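Local structure of 6-phosphogluconate dehydrogenase (Pseudomonas syringae, 5U5G) at residues A85-G90 / Q114-I119. The protein probably catalyses the NADPH-dependent reduction of (2-oxopropyl)phosphonic acid, a late step in the biosynthesis of the antibiotic fosfomycin. Numbering follows the deposited sequence.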
loop_
_atom_site.group_PDB
_atom_site.type_symbol
_atom_site.label_atom_id
_atom_site.label_comp_id
_atom_site.label_asym_id
_atom_site.label_seq_id
_atom_site.Cartn_x
_atom_site.Cartn_y
_atom_site.Cartn_z
ATOM N N ALA A 85 15.165 37.584 9.026
ATOM C CA ALA A 85 15.416 39.015 9.139
ATOM C C ALA A 85 14.139 39.850 9.085
ATOM O O ALA A 85 14.139 40.984 9.574
ATOM C CB ALA A 85 16.379 39.458 8.032
ATOM N N CYS A 86 13.053 39.325 8.518
ATOM C CA CYS A 86 11.841 40.104 8.288
ATOM C C CYS A 86 10.688 39.757 9.216
ATOM O O CYS A 86 9.669 40.458 9.200
ATOM C CB CYS A 86 11.361 39.932 6.838
ATOM S SG CYS A 86 12.555 40.394 5.592
ATOM N N LEU A 87 10.802 38.699 10.006
ATOM C CA LEU A 87 9.702 38.302 10.866
ATOM C C LEU A 87 9.507 39.294 12.003
ATOM O O LEU A 87 10.458 39.883 12.513
ATOM C CB LEU A 87 9.964 36.919 11.439
ATOM C CG LEU A 87 9.302 35.705 10.803
ATOM C CD1 LEU A 87 9.326 35.737 9.270
ATOM C CD2 LEU A 87 10.105 34.572 11.331
ATOM N N GLU A 88 8.253 39.466 12.402
ATOM C CA GLU A 88 7.911 40.213 13.599
ATOM C C GLU A 88 7.628 39.248 14.742
ATOM O O GLU A 88 7.338 38.066 14.534
ATOM C CB GLU A 88 6.693 41.107 13.360
ATOM C CG GLU A 88 7.005 42.372 12.560
ATOM C CD GLU A 88 5.748 43.010 11.990
ATOM O OE1 GLU A 88 5.770 44.215 11.659
ATOM O OE2 GLU A 88 4.739 42.292 11.890
ATOM N N VAL A 89 7.709 39.774 15.965
ATOM C CA VAL A 89 7.280 39.009 17.125
ATOM C C VAL A 89 5.833 38.588 16.933
ATOM O O VAL A 89 4.981 39.410 16.587
ATOM C CB VAL A 89 7.465 39.845 18.404
ATOM C CG1 VAL A 89 6.931 39.092 19.611
ATOM C CG2 VAL A 89 8.931 40.214 18.584
ATOM N N GLY A 90 5.546 37.301 17.153
ATOM C CA GLY A 90 4.207 36.779 16.993
ATOM C C GLY A 90 3.879 36.231 15.616
ATOM O O GLY A 90 2.782 35.679 15.432
ATOM N N GLN A 114 13.705 34.874 17.872
ATOM C CA GLN A 114 13.076 36.097 17.374
ATOM C C GLN A 114 11.694 36.353 17.975
ATOM O O GLN A 114 11.034 37.323 17.580
ATOM C CB GLN A 114 12.933 36.057 15.843
ATOM C CG GLN A 114 14.199 35.804 15.037
ATOM C CD GLN A 114 15.171 36.968 15.075
ATOM O OE1 GLN A 114 15.170 37.827 14.190
ATOM N NE2 GLN A 114 16.016 36.998 16.102
ATOM N N GLY A 115 11.226 35.510 18.894
ATOM C CA GLY A 115 9.858 35.640 19.358
ATOM C C GLY A 115 8.803 35.262 18.340
ATOM O O GLY A 115 7.655 35.691 18.460
ATOM N N ALA A 116 9.160 34.473 17.331
ATOM C CA ALA A 116 8.227 33.974 16.330
ATOM C C ALA A 116 8.084 32.462 16.485
ATOM O O ALA A 116 8.716 31.846 17.346
ATOM C CB ALA A 116 8.694 34.357 14.920
ATOM N N ASP A 117 7.236 31.858 15.649
ATOM C CA ASP A 117 6.970 30.426 15.722
ATOM C C ASP A 117 7.164 29.751 14.373
ATOM O O ASP A 117 6.528 30.130 13.384
ATOM C CB ASP A 117 5.554 30.136 16.209
ATOM C CG ASP A 117 5.477 30.026 17.717
ATOM O OD1 ASP A 117 5.785 28.932 18.252
ATOM O OD2 ASP A 117 5.116 31.035 18.351
ATOM N N TYR A 118 8.026 28.740 14.350
ATOM C CA TYR A 118 8.107 27.799 13.239
ATOM C C TYR A 118 7.107 26.673 13.481
ATOM O O TYR A 118 7.085 26.086 14.568
ATOM C CB TYR A 118 9.533 27.249 13.127
ATOM C CG TYR A 118 9.827 26.391 11.903
ATOM C CD1 TYR A 118 9.931 26.963 10.637
ATOM C CD2 TYR A 118 10.054 25.018 12.027
ATOM C CE1 TYR A 118 10.227 26.191 9.519
ATOM C CE2 TYR A 118 10.346 24.232 10.918
ATOM C CZ TYR A 118 10.428 24.826 9.666
ATOM O OH TYR A 118 10.719 24.052 8.564
ATOM N N ILE A 119 6.258 26.398 12.492
ATOM C CA ILE A 119 5.397 25.216 12.499
ATOM C C ILE A 119 5.901 24.280 11.407
ATOM O O ILE A 119 5.872 24.617 10.215
ATOM C CB ILE A 119 3.919 25.567 12.301
ATOM C CG1 ILE A 119 3.389 26.388 13.490
ATOM C CG2 ILE A 119 3.082 24.299 12.139
ATOM C CD1 ILE A 119 3.438 25.661 14.835
#
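Val89 lies over one face of the Gly115 peptide carbonyl, its CA roughly above the oxygen, 3.6 Å from Gly115 O in a CA-H...O contact. From the same side but closer to the plane, tilted 30° from it, Gly90 N donates to Gly115 O at 3.0 Å in a nearly straight bond (165° at the hydrogen). The valine branches straddle two carbonyls: CG1, anti to the backbone N (chi1 176°), rests against Gly115 O, while CG2 lies 3.7 Å from Gln114 O. Gly115, just after helix 101-113, closes it with a Schellman motif; its positive phi suits glycine, and lacking a side chain it lets Val89 CG1 sit close by. The backbone angles of Gly90, also with positive phi, suit glycine too. Deeper in, Leu87 CD2 meets Ala116 CB at 3.9 Å, and the small methyl also lies 4.0 Å from Glu88 O. Glu88 points its CB away from 114-119, and its carboxylate forms a salt bridge with Arg60. Leu87 and Ala116 both pack on Phe111 of helix 101-113. At the surface, the two loops lead into adjacent inner strands of the Rossmann-type sheet, 92-95 and 117-124, whose parallel backbone pairing continues from Asp117 with Asp91 and Val93.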